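Local coordinates for motility-associated killing factor MakB (Vibrio cholerae serotype O1, PDB 6W1W), which is probably one component of a three-component pore-forming cytotoxin, resembling alpha-pore-forming toxins in its long helical bundle, at residues Ile81-Thr86 and Leu285-Glu290; Gln75-Phe80 and Glu328-Ile333. All coordinates share one frame; numbering follows the deposited sequence.

Contact 1 (Ile81-Thr86 and Leu285-Glu290)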
ATOM      1  N   ILE A  81       9.095   9.980  15.767  1.00107.64           N
ATOM      2  CA  ILE A  81       8.683  10.186  17.151  1.00121.63           C
ATOM      3  C   ILE A  81       9.897  10.276  18.066  1.00140.89           C
ATOM      4  O   ILE A  81      10.015  11.203  18.877  1.00148.75           O
ATOM      5  CB  ILE A  81       7.723   9.068  17.594  1.00120.68           C
ATOM      6  CG1 ILE A  81       6.410   9.158  16.814  1.00132.97           C
ATOM      7  CG2 ILE A  81       7.468   9.145  19.089  1.00107.47           C
ATOM      8  CD1 ILE A  81       5.421   8.072  17.169  1.00133.22           C
ATOM      9  N   ASN A  82      10.821   9.318  17.947  1.00142.57           N
ATOM     10  CA  ASN A  82      12.017   9.335  18.782  1.00141.06           C
ATOM     11  C   ASN A  82      12.886  10.554  18.494  1.00126.89           C
ATOM     12  O   ASN A  82      13.511  11.101  19.413  1.00126.38           O
ATOM     13  CB  ASN A  82      12.818   8.044  18.582  1.00146.48           C
ATOM     14  CG  ASN A  82      14.145   8.050  19.330  1.00150.52           C
ATOM     15  OD1 ASN A  82      14.178   7.980  20.561  1.00153.76           O
ATOM     16  ND2 ASN A  82      15.247   8.114  18.587  1.00134.83           N
ATOM     17  N   TYR A  83      12.935  11.004  17.238  1.00100.63           N
ATOM     18  CA  TYR A  83      13.800  12.134  16.910  1.00 99.27           C
ATOM     19  C   TYR A  83      13.314  13.420  17.567  1.00113.77           C
ATOM     20  O   TYR A  83      14.126  14.232  18.025  1.00106.30           O
ATOM     21  CB  TYR A  83      13.905  12.319  15.398  1.00 93.59           C
ATOM     22  CG  TYR A  83      14.836  13.449  15.017  1.00 99.06           C
ATOM     23  CD1 TYR A  83      16.214  13.296  15.092  1.00108.78           C
ATOM     24  CD2 TYR A  83      14.340  14.675  14.603  1.00103.41           C
ATOM     25  CE1 TYR A  83      17.072  14.330  14.756  1.00109.54           C
ATOM     26  CE2 TYR A  83      15.190  15.714  14.263  1.00117.33           C
ATOM     27  CZ  TYR A  83      16.553  15.538  14.340  1.00119.41           C
ATOM     28  OH  TYR A  83      17.394  16.575  14.000  1.00112.65           O
ATOM     29  N   GLN A  84      11.995  13.628  17.617  1.00125.37           N
ATOM     30  CA  GLN A  84      11.467  14.790  18.323  1.00125.27           C
ATOM     31  C   GLN A  84      11.751  14.703  19.815  1.00124.48           C
ATOM     32  O   GLN A  84      11.920  15.734  20.477  1.00120.84           O
ATOM     33  CB  GLN A  84       9.965  14.923  18.068  1.00128.53           C
ATOM     34  CG  GLN A  84       9.322  16.131  18.734  1.00127.70           C
ATOM     35  CD  GLN A  84       8.804  15.826  20.130  1.00133.21           C
ATOM     36  OE1 GLN A  84       8.422  14.692  20.431  1.00117.47           O
ATOM     37  NE2 GLN A  84       8.794  16.841  20.992  1.00101.63           N
ATOM     38  N   THR A  85      11.822  13.485  20.357  1.00125.70           N
ATOM     39  CA  THR A  85      12.097  13.319  21.780  1.00133.55           C
ATOM     40  C   THR A  85      13.504  13.795  22.128  1.00137.66           C
ATOM     41  O   THR A  85      13.684  14.623  23.029  1.00142.92           O
ATOM     42  CB  THR A  85      11.906  11.856  22.186  1.00135.91           C
ATOM     43  OG1 THR A  85      10.583  11.433  21.834  1.00139.64           O
ATOM     44  CG2 THR A  85      12.106  11.686  23.690  1.00126.01           C
ATOM     45  N   THR A  86      14.516  13.294  21.413  1.00131.27           N
ATOM     46  CA  THR A  86      15.886  13.722  21.676  1.00133.49           C
ATOM     47  C   THR A  86      16.137  15.154  21.221  1.00127.03           C
ATOM     48  O   THR A  86      17.115  15.767  21.660  1.00136.60           O
ATOM     49  CB  THR A  86      16.891  12.780  21.000  1.00129.15           C
ATOM     50  OG1 THR A  86      16.735  12.845  19.577  1.00125.59           O
ATOM     51  CG2 THR A  86      16.682  11.342  21.468  1.00120.96           C
ATOM     52  N   LEU A 285      15.739  12.022   1.809  1.00112.95           N
ATOM     53  CA  LEU A 285      16.235  13.373   1.575  1.00112.65           C
ATOM     54  C   LEU A 285      15.790  14.330   2.672  1.00109.15           C
ATOM     55  O   LEU A 285      16.479  15.318   2.947  1.00104.58           O
ATOM     56  CB  LEU A 285      15.772  13.875   0.207  1.00112.91           C
ATOM     57  CG  LEU A 285      16.146  15.312  -0.171  1.00121.59           C
ATOM     58  CD1 LEU A 285      17.658  15.487  -0.236  1.00119.55           C
ATOM     59  CD2 LEU A 285      15.495  15.719  -1.485  1.00129.49           C
ATOM     60  N   LEU A 286      14.650  14.053   3.311  1.00111.50           N
ATOM     61  CA  LEU A 286      14.195  14.898   4.410  1.00113.42           C
ATOM     62  C   LEU A 286      15.185  14.869   5.565  1.00120.22           C
ATOM     63  O   LEU A 286      15.549  15.916   6.115  1.00119.51           O
ATOM     64  CB  LEU A 286      12.810  14.459   4.882  1.00109.85           C
ATOM     65  CG  LEU A 286      12.290  15.300   6.047  1.00107.44           C
ATOM     66  CD1 LEU A 286      12.320  16.753   5.640  1.00109.48           C
ATOM     67  CD2 LEU A 286      10.889  14.878   6.463  1.00 99.77           C
ATOM     68  N   TRP A 287      15.628  13.670   5.954  1.00119.49           N
ATOM     69  CA  TRP A 287      16.671  13.564   6.966  1.00109.45           C
ATOM     70  C   TRP A 287      18.003  14.110   6.462  1.00107.79           C
ATOM     71  O   TRP A 287      18.767  14.695   7.238  1.00101.81           O
ATOM     72  CB  TRP A 287      16.852  12.110   7.393  1.00 94.65           C
ATOM     73  CG  TRP A 287      15.676  11.460   8.046  1.00 84.37           C
ATOM     74  CD1 TRP A 287      14.982  10.379   7.585  1.00 98.41           C
ATOM     75  CD2 TRP A 287      15.081  11.815   9.297  1.00 81.74           C
ATOM     76  NE1 TRP A 287      13.984  10.045   8.468  1.00 92.05           N
ATOM     77  CE2 TRP A 287      14.024  10.912   9.528  1.00 87.89           C
ATOM     78  CE3 TRP A 287      15.335  12.812  10.241  1.00 87.39           C
ATOM     79  CZ2 TRP A 287      13.221  10.978  10.662  1.00 94.51           C
ATOM     80  CZ3 TRP A 287      14.537  12.876  11.370  1.00 95.38           C
ATOM     81  CH2 TRP A 287      13.492  11.966  11.569  1.00100.11           C
ATOM     82  N   GLN A 288      18.293  13.932   5.170  1.00 97.11           N
ATOM     83  CA  GLN A 288      19.616  14.259   4.645  1.00102.14           C
ATOM     84  C   GLN A 288      19.905  15.750   4.766  1.00110.64           C
ATOM     85  O   GLN A 288      20.845  16.156   5.459  1.00113.46           O
ATOM     86  CB  GLN A 288      19.738  13.784   3.192  1.00114.41           C
ATOM     87  CG  GLN A 288      20.963  14.304   2.444  1.00120.80           C
ATOM     88  CD  GLN A 288      22.277  13.974   3.132  1.00124.36           C
ATOM     89  OE1 GLN A 288      22.390  12.984   3.856  1.00111.68           O
ATOM     90  NE2 GLN A 288      23.281  14.811   2.906  1.00123.45           N
ATOM     91  N   ASP A 289      19.098  16.591   4.110  1.00122.88           N
ATOM     92  CA  ASP A 289      19.318  18.029   4.229  1.00118.11           C
ATOM     93  C   ASP A 289      18.971  18.558   5.618  1.00101.75           C
ATOM     94  O   ASP A 289      19.235  19.731   5.897  1.00 95.89           O
ATOM     95  CB  ASP A 289      18.541  18.789   3.145  1.00119.38           C
ATOM     96  CG  ASP A 289      17.040  18.589   3.233  1.00128.04           C
ATOM     97  OD1 ASP A 289      16.581  17.774   4.059  1.00137.77           O
ATOM     98  OD2 ASP A 289      16.313  19.261   2.470  1.00126.42           O
ATOM     99  N   GLU A 290      18.396  17.721   6.489  1.00101.45           N
ATOM    100  CA  GLU A 290      18.297  18.055   7.907  1.00107.99           C
ATOM    101  C   GLU A 290      19.619  17.798   8.620  1.00121.31           C
ATOM    102  O   GLU A 290      19.999  18.543   9.531  1.00121.57           O
ATOM    103  CB  GLU A 290      17.176  17.245   8.562  1.00116.43           C
ATOM    104  CG  GLU A 290      16.832  17.687   9.973  1.00121.05           C
ATOM    105  CD  GLU A 290      16.329  19.114  10.022  1.00123.40           C
ATOM    106  OE1 GLU A 290      15.587  19.516   9.099  1.00108.97           O
ATOM    107  OE2 GLU A 290      16.688  19.836  10.976  1.00131.85           O
TER
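On the helix that carries Tyr83 to Trp287, Ile81 O is gripped by two donors of one residue. Thr85 OG1 gives it a hydrogen bond of 3.0 Å, and Thr85 N gives the usual helix bond. The two donors reach this oxygen from opposite faces of its carbonyl plane. The threonine hydroxyl is thus satisfied by its own helix, while the join to 285-290 is made mainly by rings.

Tyr83 and Trp287 form a T-shaped pair. The edge of the indole's six-membered ring meets the tyrosine face, with the ring centroids 5.2 Å apart and the planes at 75°. Trp287 CZ3 leads. It stands 3.6 Å above the tyrosine plane, displaced toward the rim, and is 3.7 Å from Tyr83 CG. The neighbouring Trp287 CH2 rests on the base of the side chain, 3.9 Å from Tyr83 CB. With chi1 at -178°, Tyr83 swings its ring toward helix 276-302, and the two side chains pass in opposite senses. At the far end of the tyrosine, Tyr83 OH lies 4.2 Å from Glu290 CG, a contact with the aliphatic part of the glutamate. The carboxylate itself is paired with Lys293.

Other helices close around the rings. Leu114 of helix 100-151 touches both Tyr83 and Trp287, and Trp323 of helix 316-333 makes a second edge-to-face pair with Tyr83.

The chemistry is therefore mostly aromatic and apolar, buried between helices of the bundle. Helices 69-90 and 276-302 are joined here mainly by ring packing, while the charge of Glu290 is probably balanced within its own helix.

Contact 2 (Gln75-Phe80 and Glu328-Ile333)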
ATOM      1  N   GLN A  75       9.295   1.035  12.087  1.00135.36           N
ATOM      2  CA  GLN A  75      10.639   1.600  12.126  1.00139.07           C
ATOM      3  C   GLN A  75      10.653   3.040  11.625  1.00139.16           C
ATOM      4  O   GLN A  75      11.410   3.869  12.140  1.00139.38           O
ATOM      5  CB  GLN A  75      11.584   0.720  11.307  1.00156.07           C
ATOM      6  CG  GLN A  75      12.958   1.299  10.998  1.00161.88           C
ATOM      7  CD  GLN A  75      13.799   0.352  10.155  1.00161.43           C
ATOM      8  OE1 GLN A  75      13.838  -0.853  10.410  1.00151.52           O
ATOM      9  NE2 GLN A  75      14.453   0.890   9.130  1.00157.70           N
ATOM     10  N   ILE A  76       9.813   3.361  10.639  1.00133.09           N
ATOM     11  CA  ILE A  76       9.732   4.726  10.133  1.00127.70           C
ATOM     12  C   ILE A  76       8.790   5.586  10.976  1.00116.54           C
ATOM     13  O   ILE A  76       9.031   6.786  11.145  1.00 93.03           O
ATOM     14  CB  ILE A  76       9.312   4.698   8.653  1.00113.53           C
ATOM     15  CG1 ILE A  76      10.495   4.239   7.790  1.00111.78           C
ATOM     16  CG2 ILE A  76       8.813   6.056   8.205  1.00 95.36           C
ATOM     17  CD1 ILE A  76      10.185   4.134   6.322  1.00104.86           C
ATOM     18  N   ILE A  77       7.728   4.992  11.524  1.00130.75           N
ATOM     19  CA  ILE A  77       6.891   5.696  12.494  1.00140.51           C
ATOM     20  C   ILE A  77       7.744   6.184  13.656  1.00139.75           C
ATOM     21  O   ILE A  77       7.791   7.382  13.959  1.00152.76           O
ATOM     22  CB  ILE A  77       5.751   4.786  12.988  1.00143.63           C
ATOM     23  CG1 ILE A  77       4.706   4.559  11.890  1.00143.99           C
ATOM     24  CG2 ILE A  77       5.109   5.361  14.254  1.00127.09           C
ATOM     25  CD1 ILE A  77       3.693   5.662  11.755  1.00134.76           C
ATOM     26  N   THR A  78       8.451   5.259  14.311  1.00120.79           N
ATOM     27  CA  THR A  78       9.221   5.610  15.497  1.00130.74           C
ATOM     28  C   THR A  78      10.416   6.504  15.180  1.00128.58           C
ATOM     29  O   THR A  78      10.940   7.157  16.091  1.00132.57           O
ATOM     30  CB  THR A  78       9.691   4.340  16.214  1.00142.14           C
ATOM     31  OG1 THR A  78      10.101   4.664  17.547  1.00147.54           O
ATOM     32  CG2 THR A  78      10.862   3.703  15.477  1.00147.85           C
ATOM     33  N   SER A  79      10.853   6.563  13.918  1.00110.00           N
ATOM     34  CA  SER A  79      12.010   7.392  13.588  1.00109.14           C
ATOM     35  C   SER A  79      11.699   8.875  13.750  1.00132.26           C
ATOM     36  O   SER A  79      12.578   9.653  14.144  1.00134.03           O
ATOM     37  CB  SER A  79      12.494   7.096  12.168  1.00 95.88           C
ATOM     38  OG  SER A  79      11.588   7.575  11.193  1.00114.53           O
ATOM     39  N   PHE A  80      10.461   9.284  13.465  1.00135.02           N
ATOM     40  CA  PHE A  80      10.080  10.681  13.638  1.00114.88           C
ATOM     41  C   PHE A  80       9.634  10.977  15.064  1.00112.11           C
ATOM     42  O   PHE A  80       9.778  12.114  15.530  1.00104.03           O
ATOM     43  CB  PHE A  80       8.973  11.053  12.650  1.00104.52           C
ATOM     44  CG  PHE A  80       9.456  11.235  11.240  1.00108.25           C
ATOM     45  CD1 PHE A  80       9.530  10.157  10.372  1.00108.44           C
ATOM     46  CD2 PHE A  80       9.834  12.486  10.780  1.00112.25           C
ATOM     47  CE1 PHE A  80       9.975  10.321   9.072  1.00111.33           C
ATOM     48  CE2 PHE A  80      10.277  12.656   9.482  1.00110.07           C
ATOM     49  CZ  PHE A  80      10.348  11.572   8.627  1.00108.24           C
ATOM     50  N   GLU A 328       3.258  14.490  16.259  1.00125.91           N
ATOM     51  CA  GLU A 328       1.835  14.253  16.482  1.00120.72           C
ATOM     52  C   GLU A 328       1.145  13.731  15.227  1.00116.50           C
ATOM     53  O   GLU A 328       0.179  12.964  15.330  1.00117.67           O
ATOM     54  CB  GLU A 328       1.160  15.532  16.977  1.00120.58           C
ATOM     55  CG  GLU A 328       1.473  15.874  18.428  1.00128.49           C
ATOM     56  CD  GLU A 328       0.935  17.235  18.842  1.00142.71           C
ATOM     57  OE1 GLU A 328       0.084  17.793  18.117  1.00143.01           O
ATOM     58  OE2 GLU A 328       1.371  17.750  19.895  1.00146.54           O
ATOM     59  N   PHE A 329       1.616  14.129  14.042  1.00115.13           N
ATOM     60  CA  PHE A 329       1.043  13.591  12.812  1.00113.29           C
ATOM     61  C   PHE A 329       1.381  12.117  12.641  1.00112.04           C
ATOM     62  O   PHE A 329       0.569  11.347  12.113  1.00115.67           O
ATOM     63  CB  PHE A 329       1.535  14.379  11.599  1.00108.72           C
ATOM     64  CG  PHE A 329       0.980  13.883  10.293  1.00117.92           C
ATOM     65  CD1 PHE A 329      -0.262  14.305   9.849  1.00123.95           C
ATOM     66  CD2 PHE A 329       1.694  12.994   9.508  1.00117.32           C
ATOM     67  CE1 PHE A 329      -0.780  13.850   8.648  1.00122.85           C
ATOM     68  CE2 PHE A 329       1.177  12.535   8.307  1.00117.85           C
ATOM     69  CZ  PHE A 329      -0.061  12.965   7.877  1.00110.88           C
ATOM     70  N   VAL A 330       2.573  11.708  13.072  1.00108.98           N
ATOM     71  CA  VAL A 330       2.968  10.313  12.923  1.00104.13           C
ATOM     72  C   VAL A 330       2.234   9.434  13.935  1.00101.59           C
ATOM     73  O   VAL A 330       1.932   8.270  13.648  1.00 99.43           O
ATOM     74  CB  VAL A 330       4.500  10.186  13.040  1.00100.81           C
ATOM     75  CG1 VAL A 330       4.936   8.742  12.983  1.00 94.72           C
ATOM     76  CG2 VAL A 330       5.184  10.975  11.923  1.00 95.86           C
ATOM     77  N   GLN A 331       1.906   9.973  15.112  1.00101.44           N
ATOM     78  CA  GLN A 331       1.156   9.201  16.097  1.00117.17           C
ATOM     79  C   GLN A 331      -0.260   8.888  15.637  1.00125.05           C
ATOM     80  O   GLN A 331      -0.888   7.973  16.181  1.00130.82           O
ATOM     81  CB  GLN A 331       1.116   9.948  17.429  1.00130.69           C
ATOM     82  CG  GLN A 331       2.451  10.001  18.145  1.00138.89           C
ATOM     83  CD  GLN A 331       2.469  11.011  19.277  1.00145.32           C
ATOM     84  OE1 GLN A 331       1.752  12.012  19.248  1.00149.84           O
ATOM     85  NE2 GLN A 331       3.296  10.753  20.279  1.00143.80           N
ATOM     86  N   LEU A 332      -0.774   9.623  14.651  1.00125.03           N
ATOM     87  CA  LEU A 332      -2.126   9.360  14.163  1.00123.92           C
ATOM     88  C   LEU A 332      -2.140   8.239  13.130  1.00115.46           C
ATOM     89  O   LEU A 332      -2.997   7.349  13.189  1.00118.77           O
ATOM     90  CB  LEU A 332      -2.743  10.633  13.577  1.00118.88           C
ATOM     91  CG  LEU A 332      -2.915  11.805  14.549  1.00124.83           C
ATOM     92  CD1 LEU A 332      -3.476  13.032  13.838  1.00118.53           C
ATOM     93  CD2 LEU A 332      -3.796  11.410  15.728  1.00115.23           C
ATOM     94  N   ILE A 333      -1.192   8.251  12.187  1.00113.48           N
ATOM     95  CA  ILE A 333      -1.122   7.182  11.192  1.00122.62           C
ATOM     96  C   ILE A 333      -0.607   5.876  11.789  1.00131.57           C
ATOM     97  O   ILE A 333      -0.801   4.810  11.192  1.00135.41           O
ATOM     98  CB  ILE A 333      -0.253   7.603   9.993  1.00112.61           C
ATOM     99  CG1 ILE A 333       1.146   8.006  10.460  1.00108.50           C
ATOM    100  CG2 ILE A 333      -0.904   8.750   9.226  1.00116.16           C
ATOM    101  CD1 ILE A 333       2.041   8.480   9.340  1.00102.36           C
TER
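Val330 is the bump that helix 316-333 pushes into helix 69-90, and Ile77 and Phe80, three residues apart, shape the hollow that takes it. The two methyls of Val330 divide the work. CG1, anti to the backbone N (chi1 176°), goes to Ile77. It lies 3.5 Å from Ile77 CD1 and 3.6 Å from Ile77 CG2, so it sits against both branches of the isoleucine. It also lies against the backbone, near Ile77 O. The other methyl, Val330 CG2, meets Phe80 CB at 3.9 Å. The phenyl ring then turns off from helix 316-333.

The fit is mutual. Ile77 extends CD1 into the notch between Val330 and Ile333, which are also three residues apart. There Ile77 CD1 is 3.7 Å from Ile333 CG1. With chi1 at 57°, Ile333 sends CG1 over toward Ile77. Ile77 and Val330 pass alongside each other in opposite directions.

The two short helical segments run nearly antiparallel, with their axes 9.2 Å apart at closest approach and N-to-C directions at 155°. All four touching residues are buried and apolar.

Neighbouring helices extend this packing. Ile333 also touches Tyr20 of helix 9-35 and Leu186 of helix 183-187. On the 75-80 side, Phe80 turns to Leu283, Leu286 and Trp287 of helix 276-302, and Ser79 touches Asn117 of helix 100-151. Helix 69-90 is thus packed among several helices of the bundle, against the last turns of helix 316-333.

How the contacts relate
From the N terminus, helix 69-90 supplies both first segments, 75-80 and then 81-86 directly after it. The chain continues through helix 100-151 and the strands 193-203 and 209-220 before 285-290, on helix 276-302, closes contact 1. It then goes on to 328-333, on helix 316-333, which closes contact 2. Contact 1 is therefore nested inside the larger loop of contact 2. Their centres lie 11 Å apart, on one side of the chain's centre, and they touch: Trp287 CZ2 is 3.6 Å from Phe80 CZ. Together they tie one early helix to two late ones, which several helices and two strands separate from it along the chain.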